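Local coordinates for protein methylenetetrahydrofolate--tRNA-(uracil-5-)-methyltransferase trmFO (Thermus thermophilus, PDB 3G5S) that probably catalyses the folate- and FAD-dependent methylation of uridine 54 in tRNA, giving 5-methyluridine, at residues A[12-17]-A[106-111]; A[16-21]-A[75-80]; A[200-205]-A[287-292]. One frame throughout, in Å; residues are numbered along the deposited sequence.

In the fold
Helix packing serves two separate regions of this GidA-family chain. Contacts 1 and 2 both start from helix 11-22, the first helix of the Rossmann-type FAD-binding unit, and share Ala16 and Ala17; their centres lie about 7 Å apart. Contact 2 brings in the start of helix 77-84, contact 1 the C-terminal part of helix 97-109, and Glu15 joins them through bonds to Ser76 and Leu77. Contact 3, between helices 193-205 and 283-290, follows later in the chain, on the opposite side of its centre, with its own centre about 45 Å from that of contact 1. Dinucleotide binding and this distant packing are thus built from separate elements.

Contact 1: residues A[12-17]-A[106-111]; sequences AGSEAA and ERLTGH. With FAD (flavin-adenine dinucleotide), chain B.
Leu108 reaches from helix 97-109 to the flank of helix 11-22 and spreads its two methyl groups over Ser14 and Ala17, residues three positions apart and so on the same side of that helix. Its CD1 meets Ser14 CB at 3.7 Å, while Leu108 CD2 lies 3.9 Å from Ala17 CB. The isobutyl group is aimed by a first torsion that sets CG opposite the carbonyl carbon (chi1 -80°), and the fork at CG then gives each partner its own methyl. The backbones stay well separated, with 7.7 Å between the CA atoms of Ser14 and Leu108, and the leucine side chain covers about half of that distance. Ser14 offers its CB and, almost as near, its OG; the hydroxyl is also hydrogen-bonded to Gly10 O one turn earlier, which satisfies a buried polar atom beside an apolar methyl. Such packing illustrates how a nucleotide-binding helix can be covered on one side while its N-terminal end serves the cofactor. Here Ala12 N donates to O2P of the FAD diphosphate at 2.8 Å, nearly straight at 169°, as expected for the glycine-rich turn of a Rossmann-type fold, to which Gly13 also belongs. The positive end of the helix dipole would be expected to favour the phosphate's negative charge. Around the pair, Phe46 touches both Ser14 and Leu108, Trp18 and Leu21 of helix 11-22 extend the apolar surface under Leu108, and Leu77 adds helix 77-84 to the same cluster.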
loop_
_atom_site.group_PDB
_atom_site.type_symbol
_atom_site.label_atom_id
_atom_site.label_comp_id
_atom_site.label_asym_id
_atom_site.label_seq_id
_atom_site.Cartn_x
_atom_site.Cartn_y
_atom_site.Cartn_z
ATOM N N ALA A 12 -12.009 -0.764 3.499
ATOM C CA ALA A 12 -11.952 -2.067 2.849
ATOM C C ALA A 12 -13.173 -2.927 3.140
ATOM O O ALA A 12 -13.735 -3.536 2.236
ATOM C CB ALA A 12 -10.679 -2.807 3.241
ATOM N N GLY A 13 -13.573 -2.995 4.406
ATOM C CA GLY A 13 -14.659 -3.873 4.784
ATOM C C GLY A 13 -15.979 -3.399 4.213
ATOM O O GLY A 13 -16.829 -4.210 3.827
ATOM N N SER A 14 -16.167 -2.083 4.152
ATOM C CA SER A 14 -17.394 -1.558 3.581
ATOM C C SER A 14 -17.502 -1.945 2.108
ATOM O O SER A 14 -18.571 -2.362 1.642
ATOM C CB SER A 14 -17.467 -0.039 3.743
ATOM O OG SER A 14 -17.613 0.337 5.105
ATOM N N GLU A 15 -16.405 -1.808 1.369
ATOM C CA GLU A 15 -16.434 -2.181 -0.033
ATOM C C GLU A 15 -16.564 -3.690 -0.226
ATOM O O GLU A 15 -17.278 -4.144 -1.121
ATOM C CB GLU A 15 -15.211 -1.654 -0.781
ATOM C CG GLU A 15 -15.409 -1.687 -2.280
ATOM C CD GLU A 15 -16.402 -0.638 -2.748
ATOM O OE1 GLU A 15 -16.065 0.564 -2.650
ATOM O OE2 GLU A 15 -17.509 -1.001 -3.220
ATOM N N ALA A 16 -15.883 -4.472 0.607
ATOM C CA ALA A 16 -16.014 -5.922 0.521
ATOM C C ALA A 16 -17.469 -6.339 0.734
ATOM O O ALA A 16 -18.020 -7.140 -0.032
ATOM C CB ALA A 16 -15.108 -6.608 1.535
ATOM N N ALA A 17 -18.090 -5.793 1.779
ATOM C CA ALA A 17 -19.487 -6.090 2.071
ATOM C C ALA A 17 -20.380 -5.716 0.896
ATOM O O ALA A 17 -21.246 -6.489 0.500
ATOM C CB ALA A 17 -19.934 -5.373 3.338
ATOM N N GLU A 106 -25.527 4.353 5.275
ATOM C CA GLU A 106 -26.932 4.208 4.904
ATOM C C GLU A 106 -27.154 3.109 3.863
ATOM O O GLU A 106 -28.064 2.288 4.006
ATOM C CB GLU A 106 -27.503 5.535 4.400
ATOM C CG GLU A 106 -27.548 6.636 5.449
ATOM C CD GLU A 106 -28.223 7.898 4.939
ATOM O OE1 GLU A 106 -29.268 7.785 4.261
ATOM O OE2 GLU A 106 -27.712 9.004 5.219
ATOM N N ARG A 107 -26.330 3.086 2.816
ATOM C CA ARG A 107 -26.517 2.105 1.748
ATOM C C ARG A 107 -26.313 0.686 2.270
ATOM O O ARG A 107 -27.070 -0.217 1.938
ATOM C CB ARG A 107 -25.585 2.370 0.556
ATOM C CG ARG A 107 -25.883 3.633 -0.257
ATOM C CD ARG A 107 -27.312 3.701 -0.772
ATOM N NE ARG A 107 -27.725 2.538 -1.558
ATOM C CZ ARG A 107 -27.405 2.330 -2.834
ATOM N NH1 ARG A 107 -26.635 3.192 -3.481
ATOM N NH2 ARG A 107 -27.850 1.252 -3.465
ATOM N N LEU A 108 -25.282 0.492 3.084
ATOM C CA LEU A 108 -25.014 -0.821 3.659
ATOM C C LEU A 108 -26.094 -1.237 4.653
ATOM O O LEU A 108 -26.680 -2.315 4.540
ATOM C CB LEU A 108 -23.640 -0.839 4.328
ATOM C CG LEU A 108 -22.473 -1.016 3.360
ATOM C CD1 LEU A 108 -21.153 -0.649 4.011
ATOM C CD2 LEU A 108 -22.439 -2.436 2.827
ATOM N N THR A 109 -26.360 -0.372 5.625
ATOM C CA THR A 109 -27.282 -0.713 6.701
ATOM C C THR A 109 -28.677 -1.032 6.166
ATOM O O THR A 109 -29.377 -1.883 6.713
ATOM C CB THR A 109 -27.343 0.400 7.764
ATOM O OG1 THR A 109 -26.035 0.604 8.313
ATOM C CG2 THR A 109 -28.302 0.019 8.889
ATOM N N GLY A 110 -29.066 -0.364 5.084
ATOM C CA GLY A 110 -30.374 -0.560 4.492
ATOM C C GLY A 110 -30.527 -1.769 3.584
ATOM O O GLY A 110 -31.630 -2.059 3.126
ATOM N N HIS A 111 -29.435 -2.479 3.313
ATOM C CA HIS A 111 -29.504 -3.642 2.430
ATOM C C HIS A 111 -30.134 -4.847 3.134
ATOM O O HIS A 111 -29.732 -5.192 4.243
ATOM C CB HIS A 111 -28.114 -4.019 1.914
ATOM C CG HIS A 111 -28.156 -4.867 0.687
ATOM N ND1 HIS A 111 -28.558 -6.186 0.705
ATOM C CD2 HIS A 111 -27.884 -4.575 -0.606
ATOM C CE1 HIS A 111 -28.522 -6.672 -0.523
ATOM N NE2 HIS A 111 -28.118 -5.712 -1.339
HETATM P PA FAD B . -9.967 1.112 8.630
HETATM O O1A FAD B . -9.203 1.598 9.828
HETATM O O2A FAD B . -10.625 2.127 7.747
HETATM O O5B FAD B . -11.090 0.061 9.059
HETATM C C5B FAD B . -10.816 -0.983 9.972
HETATM C C4B FAD B . -12.066 -1.192 10.805
HETATM O O4B FAD B . -11.917 -2.366 11.585
HETATM C C3B FAD B . -12.294 -0.045 11.787
HETATM O O3B FAD B . -13.609 0.463 11.671
HETATM C C2B FAD B . -12.047 -0.673 13.160
HETATM O O2B FAD B . -12.825 -0.130 14.207
HETATM C C1B FAD B . -12.411 -2.123 12.905
HETATM N N9A FAD B . -11.786 -3.149 13.753
HETATM C C8A FAD B . -10.464 -3.280 14.077
HETATM N N7A FAD B . -10.304 -4.417 14.786
HETATM C C5A FAD B . -11.520 -5.014 14.904
HETATM C C6A FAD B . -11.954 -6.182 15.515
HETATM N N6A FAD B . -11.103 -7.092 16.007
HETATM N N1A FAD B . -13.282 -6.505 15.438
HETATM C C2A FAD B . -14.184 -5.690 14.797
HETATM N N3A FAD B . -13.767 -4.530 14.185
HETATM C C4A FAD B . -12.456 -4.219 14.258
HETATM N N1 FAD B . -4.886 7.017 4.246
HETATM C C2 FAD B . -4.934 7.935 3.228
HETATM O O2 FAD B . -5.121 7.572 2.069
HETATM N N3 FAD B . -4.771 9.277 3.515
HETATM C C4 FAD B . -4.567 9.737 4.806
HETATM O O4 FAD B . -4.431 10.946 5.030
HETATM C C4X FAD B . -4.523 8.793 5.832
HETATM N N5 FAD B . -4.315 9.184 7.135
HETATM C C5X FAD B . -4.284 8.238 8.139
HETATM C C6 FAD B . -4.084 8.649 9.453
HETATM C C7 FAD B . -4.037 7.717 10.481
HETATM C C7M FAD B . -3.820 8.167 11.899
HETATM C C8 FAD B . -4.202 6.367 10.189
HETATM C C8M FAD B . -4.157 5.350 11.292
HETATM C C9 FAD B . -4.405 5.953 8.874
HETATM C C9A FAD B . -4.446 6.885 7.840
HETATM N N10 FAD B . -4.631 6.473 6.526
HETATM C C10 FAD B . -4.681 7.439 5.539
HETATM C "C1'" FAD B . -4.163 5.096 6.112
HETATM C "C2'" FAD B . -5.275 4.196 5.546
HETATM O "O2'" FAD B . -5.504 4.422 4.165
HETATM C "C3'" FAD B . -6.574 4.308 6.345
HETATM O "O3'" FAD B . -6.294 3.827 7.644
HETATM C "C4'" FAD B . -7.727 3.507 5.743
HETATM O "O4'" FAD B . -8.907 3.868 6.432
HETATM C "C5'" FAD B . -7.481 2.004 5.806
HETATM O "O5'" FAD B . -8.673 1.315 5.496
HETATM P P FAD B . -8.967 -0.093 6.197
HETATM O O1P FAD B . -7.842 -1.049 5.963
HETATM O O2P FAD B . -10.332 -0.513 5.758
HETATM O O3P FAD B . -8.938 0.232 7.769
#

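Contact 2: residues A[16-21]-A[75-80]; sequences AAWTLL and GSLVME
Trp18 lays one face of its indole against Leu77, the first residue of helix 77-84, and this is the tight half of the contact. Leu77 CB stands 3.7 Å from the centroid of the five-membered ring and 22° off its normal, a CH-pi contact, while Leu77 CD2 lies over the same indole nearer its rim. With CG anti to the backbone N in Trp18 (chi1 -169°), the ring is carried out from helix 11-22 toward its partner.

The looser half lies at the indole edge, where water takes the place of direct contact. Trp18 NE1 is 4.1 Å from Gly75 O, and a water in the ring plane joins them: it accepts from Trp18 NE1 at 2.9 Å and donates to Gly75 O and to Glu80 OE2. Were Trp18 replaced by an alanine, Leu77 would probably face a gap and the water would be likely to lose its N-H donor. Ser76 caps the helix through its OG, which accepts from Met79 N at 3.0 Å. Helix 97-109 closes over the pair, with Arg107 and Leu108 touching Trp18 and Tyr103 touching Leu77, while Ala17 and Leu21 rest on Val27 of strand 27-30.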
loop_
_atom_site.group_PDB
_atom_site.type_symbol
_atom_site.label_atom_id
_atom_site.label_comp_id
_atom_site.label_asym_id
_atom_site.label_seq_id
_atom_site.Cartn_x
_atom_site.Cartn_y
_atom_site.Cartn_z
ATOM N N ALA A 16 -15.883 -4.472 0.607
ATOM C CA ALA A 16 -16.014 -5.922 0.521
ATOM C C ALA A 16 -17.469 -6.339 0.734
ATOM O O ALA A 16 -18.020 -7.140 -0.032
ATOM C CB ALA A 16 -15.108 -6.608 1.535
ATOM N N ALA A 17 -18.090 -5.793 1.779
ATOM C CA ALA A 17 -19.487 -6.090 2.071
ATOM C C ALA A 17 -20.380 -5.716 0.896
ATOM O O ALA A 17 -21.246 -6.489 0.500
ATOM C CB ALA A 17 -19.934 -5.373 3.338
ATOM N N TRP A 18 -20.172 -4.533 0.330
ATOM C CA TRP A 18 -21.018 -4.099 -0.771
ATOM C C TRP A 18 -20.897 -5.043 -1.964
ATOM O O TRP A 18 -21.883 -5.330 -2.651
ATOM C CB TRP A 18 -20.641 -2.677 -1.177
ATOM C CG TRP A 18 -21.614 -2.038 -2.108
ATOM C CD1 TRP A 18 -21.375 -1.618 -3.383
ATOM C CD2 TRP A 18 -22.981 -1.715 -1.825
ATOM N NE1 TRP A 18 -22.515 -1.062 -3.917
ATOM C CE2 TRP A 18 -23.514 -1.109 -2.980
ATOM C CE3 TRP A 18 -23.809 -1.891 -0.710
ATOM C CZ2 TRP A 18 -24.838 -0.676 -3.048
ATOM C CZ3 TRP A 18 -25.120 -1.456 -0.778
ATOM C CH2 TRP A 18 -25.622 -0.857 -1.940
ATOM N N THR A 19 -19.685 -5.516 -2.224
ATOM C CA THR A 19 -19.460 -6.403 -3.354
ATOM C C THR A 19 -20.217 -7.721 -3.173
ATOM O O THR A 19 -20.887 -8.209 -4.089
ATOM C CB THR A 19 -17.955 -6.672 -3.546
ATOM O OG1 THR A 19 -17.239 -5.430 -3.568
ATOM C CG2 THR A 19 -17.700 -7.405 -4.848
ATOM N N LEU A 20 -20.109 -8.289 -1.979
ATOM C CA LEU A 20 -20.849 -9.491 -1.645
ATOM C C LEU A 20 -22.355 -9.276 -1.821
ATOM O O LEU A 20 -23.041 -10.085 -2.453
ATOM C CB LEU A 20 -20.518 -9.894 -0.214
ATOM C CG LEU A 20 -19.167 -10.591 -0.042
ATOM C CD1 LEU A 20 -18.514 -10.234 1.287
ATOM C CD2 LEU A 20 -19.336 -12.091 -0.162
ATOM N N LEU A 21 -22.862 -8.182 -1.266
ATOM C CA LEU A 21 -24.290 -7.896 -1.317
ATOM C C LEU A 21 -24.781 -7.742 -2.756
ATOM O O LEU A 21 -25.854 -8.237 -3.109
ATOM C CB LEU A 21 -24.616 -6.651 -0.491
ATOM C CG LEU A 21 -24.318 -6.770 1.008
ATOM C CD1 LEU A 21 -24.379 -5.410 1.686
ATOM C CD2 LEU A 21 -25.275 -7.755 1.677
ATOM N N GLY A 75 -18.191 -0.249 -10.096
ATOM C CA GLY A 75 -19.375 0.039 -9.301
ATOM C C GLY A 75 -19.113 0.170 -7.805
ATOM O O GLY A 75 -19.975 -0.128 -6.981
ATOM N N SER A 76 -17.914 0.616 -7.449
ATOM C CA SER A 76 -17.511 0.817 -6.059
ATOM C C SER A 76 -18.440 1.749 -5.278
ATOM O O SER A 76 -18.744 2.864 -5.724
ATOM C CB SER A 76 -16.084 1.389 -6.055
ATOM O OG SER A 76 -15.750 2.038 -4.841
ATOM N N LEU A 77 -18.859 1.301 -4.096
ATOM C CA LEU A 77 -19.639 2.138 -3.198
ATOM C C LEU A 77 -18.825 3.328 -2.702
ATOM O O LEU A 77 -19.338 4.442 -2.568
ATOM C CB LEU A 77 -20.129 1.309 -2.013
ATOM C CG LEU A 77 -20.955 2.032 -0.951
ATOM C CD1 LEU A 77 -22.228 2.600 -1.551
ATOM C CD2 LEU A 77 -21.276 1.074 0.188
ATOM N N VAL A 78 -17.559 3.088 -2.396
ATOM C CA VAL A 78 -16.674 4.162 -1.971
ATOM C C VAL A 78 -16.580 5.251 -3.046
ATOM O O VAL A 78 -16.652 6.436 -2.730
ATOM C CB VAL A 78 -15.290 3.614 -1.559
ATOM C CG1 VAL A 78 -14.237 4.713 -1.516
ATOM C CG2 VAL A 78 -15.403 2.920 -0.199
HETATM N N MSE A 79 -16.462 4.861 -4.312
HETATM C CA MSE A 79 -16.417 5.873 -5.367
HETATM C C MSE A 79 -17.758 6.593 -5.545
HETATM O O MSE A 79 -17.772 7.790 -5.808
HETATM C CB MSE A 79 -15.925 5.289 -6.689
HETATM C CG MSE A 79 -14.458 4.899 -6.680
HETATM SE SE MSE A 79 -13.258 6.345 -6.178
HETATM C CE MSE A 79 -13.727 7.586 -7.601
ATOM N N GLU A 80 -18.875 5.883 -5.398
ATOM C CA GLU A 80 -20.183 6.536 -5.440
ATOM C C GLU A 80 -20.262 7.601 -4.358
ATOM O O GLU A 80 -20.673 8.739 -4.600
ATOM C CB GLU A 80 -21.304 5.524 -5.211
ATOM C CG GLU A 80 -21.540 4.554 -6.338
ATOM C CD GLU A 80 -22.776 3.689 -6.117
ATOM O OE1 GLU A 80 -23.504 3.903 -5.123
ATOM O OE2 GLU A 80 -23.005 2.783 -6.937
HETATM O O HOH W 1 -22.648 0.073 -6.614
#

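Contact 3: residues A[200-205]-A[287-292]; sequences HQALLE and KRLIQM
Helices 193-205 and 283-290 come together with 7.0 Å between the CA atoms of Ala202 and Leu289, a separation close enough for an alanine to meet its partners directly. This is helix-helix packing in the part of the GidA-like chain that also holds the antiparallel sheet, away from the cofactor, and it illustrates how a small residue on one helix can receive larger side chains from another. Ala202 CB points at the second helix and is met by two larger side chains. Leu289 CD1 approaches to 3.6 Å, and the selenium of Met292, a selenomethionine, lies 3.8 Å from the same Ala202 CB. The selenomethionine chain is extended beyond CG, with chi2 and chi3 both close to 180°, which carries SE and CE from the turn after helix 283-290 across to the alanine. Leu289 CD1 has a second neighbour in Leu203, whose CD2 lies 3.8 Å away; although the CB of Leu203 leaves its backbone pointing away from the other helix, its branched end comes back to this methyl. Just before this segment, Phe199 touches Leu289 and Arg198 touches Met292, and Leu203 also rests on Ala230 of helix 226-231. The polar margin belongs to Arg288. Its guanidinium lies with one face over Leu289 CD2, an apolar support for the flat group, and its NH2 forms a salt bridge with Glu285. A water in the guanidinium plane accepts from Arg288 NH2 at 2.8 Å and donates to Ala202 O, also at 2.8 Å.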
loop_
_atom_site.group_PDB
_atom_site.type_symbol
_atom_site.label_atom_id
_atom_site.label_comp_id
_atom_site.label_asym_id
_atom_site.label_seq_id
_atom_site.Cartn_x
_atom_site.Cartn_y
_atom_site.Cartn_z
ATOM N N HIS A 200 24.627 14.524 4.884
ATOM C CA HIS A 200 24.401 14.488 6.319
ATOM C C HIS A 200 23.889 15.833 6.832
ATOM O O HIS A 200 22.949 15.883 7.620
ATOM C CB HIS A 200 25.677 14.081 7.056
ATOM C CG HIS A 200 25.556 14.145 8.544
ATOM N ND1 HIS A 200 26.126 15.148 9.298
ATOM C CD2 HIS A 200 24.912 13.335 9.419
ATOM C CE1 HIS A 200 25.843 14.949 10.574
ATOM N NE2 HIS A 200 25.108 13.858 10.674
ATOM N N GLN A 201 24.501 16.925 6.381
ATOM C CA GLN A 201 24.044 18.253 6.774
ATOM C C GLN A 201 22.604 18.509 6.334
ATOM O O GLN A 201 21.804 19.073 7.079
ATOM C CB GLN A 201 24.968 19.331 6.197
ATOM C CG GLN A 201 26.291 19.471 6.923
ATOM C CD GLN A 201 26.108 19.858 8.378
ATOM O OE1 GLN A 201 25.326 20.751 8.701
ATOM N NE2 GLN A 201 26.825 19.179 9.264
ATOM N N ALA A 202 22.268 18.096 5.118
ATOM C CA ALA A 202 20.914 18.285 4.616
ATOM C C ALA A 202 19.894 17.507 5.450
ATOM O O ALA A 202 18.776 17.973 5.669
ATOM C CB ALA A 202 20.831 17.883 3.158
ATOM N N LEU A 203 20.277 16.322 5.917
ATOM C CA LEU A 203 19.396 15.517 6.760
ATOM C C LEU A 203 19.095 16.207 8.084
ATOM O O LEU A 203 17.989 16.098 8.612
ATOM C CB LEU A 203 20.013 14.147 7.032
ATOM C CG LEU A 203 19.832 13.088 5.948
ATOM C CD1 LEU A 203 20.670 11.864 6.279
ATOM C CD2 LEU A 203 18.359 12.711 5.797
ATOM N N LEU A 204 20.084 16.905 8.630
ATOM C CA LEU A 204 19.914 17.557 9.924
ATOM C C LEU A 204 18.761 18.558 9.901
ATOM O O LEU A 204 18.023 18.687 10.877
ATOM C CB LEU A 204 21.207 18.255 10.360
ATOM C CG LEU A 204 22.410 17.357 10.658
ATOM C CD1 LEU A 204 23.619 18.200 11.047
ATOM C CD2 LEU A 204 22.081 16.355 11.749
ATOM N N GLU A 205 18.597 19.244 8.775
ATOM C CA GLU A 205 17.665 20.363 8.694
ATOM C C GLU A 205 16.350 20.052 7.981
ATOM O O GLU A 205 15.408 20.845 8.032
ATOM C CB GLU A 205 18.341 21.551 8.011
ATOM C CG GLU A 205 19.552 22.090 8.753
ATOM C CD GLU A 205 20.243 23.210 7.998
ATOM O OE1 GLU A 205 19.984 23.360 6.785
ATOM O OE2 GLU A 205 21.048 23.937 8.617
ATOM N N LYS A 287 12.508 13.746 -1.630
ATOM C CA LYS A 287 12.933 13.876 -3.016
ATOM C C LYS A 287 14.214 14.702 -3.141
ATOM O O LYS A 287 15.151 14.318 -3.843
ATOM C CB LYS A 287 11.819 14.481 -3.870
ATOM C CG LYS A 287 12.190 14.628 -5.329
ATOM C CD LYS A 287 11.029 15.174 -6.137
ATOM C CE LYS A 287 11.395 15.307 -7.603
ATOM N NZ LYS A 287 10.249 15.818 -8.403
ATOM N N ARG A 288 14.258 15.835 -2.454
ATOM C CA ARG A 288 15.432 16.702 -2.504
ATOM C C ARG A 288 16.682 15.971 -2.017
ATOM O O ARG A 288 17.756 16.066 -2.617
ATOM C CB ARG A 288 15.187 17.959 -1.673
ATOM C CG ARG A 288 16.300 18.975 -1.765
ATOM C CD ARG A 288 15.877 20.298 -1.151
ATOM N NE ARG A 288 15.502 20.157 0.251
ATOM C CZ ARG A 288 16.355 20.230 1.267
ATOM N NH1 ARG A 288 17.646 20.446 1.042
ATOM N NH2 ARG A 288 15.914 20.087 2.510
ATOM N N LEU A 289 16.529 15.233 -0.923
ATOM C CA LEU A 289 17.642 14.499 -0.334
ATOM C C LEU A 289 18.089 13.342 -1.224
ATOM O O LEU A 289 19.281 13.152 -1.467
ATOM C CB LEU A 289 17.254 13.990 1.054
ATOM C CG LEU A 289 17.474 14.956 2.223
ATOM C CD1 LEU A 289 18.896 14.826 2.737
ATOM C CD2 LEU A 289 17.190 16.402 1.825
ATOM N N ILE A 290 17.126 12.570 -1.717
ATOM C CA ILE A 290 17.445 11.424 -2.554
ATOM C C ILE A 290 18.239 11.854 -3.784
ATOM O O ILE A 290 19.171 11.173 -4.205
ATOM C CB ILE A 290 16.168 10.653 -2.975
ATOM C CG1 ILE A 290 15.587 9.893 -1.780
ATOM C CG2 ILE A 290 16.469 9.701 -4.123
ATOM C CD1 ILE A 290 14.147 9.488 -1.963
ATOM N N GLN A 291 17.892 13.001 -4.347
ATOM C CA GLN A 291 18.542 13.410 -5.578
ATOM C C GLN A 291 19.953 13.970 -5.360
ATOM O O GLN A 291 20.635 14.326 -6.316
ATOM C CB GLN A 291 17.623 14.324 -6.394
ATOM C CG GLN A 291 16.364 13.571 -6.869
ATOM C CD GLN A 291 15.518 14.352 -7.854
ATOM O OE1 GLN A 291 15.552 15.583 -7.876
ATOM N NE2 GLN A 291 14.745 13.639 -8.671
HETATM N N MSE A 292 20.394 14.005 -4.101
HETATM C CA MSE A 292 21.784 14.307 -3.764
HETATM C C MSE A 292 22.677 13.068 -3.802
HETATM O O MSE A 292 23.892 13.178 -3.692
HETATM C CB MSE A 292 21.880 14.930 -2.373
HETATM C CG MSE A 292 21.173 16.256 -2.234
HETATM SE SE MSE A 292 21.391 16.977 -0.450
HETATM C CE MSE A 292 20.357 18.609 -0.693
HETATM O O HOH W 2 17.873 20.327 4.446
#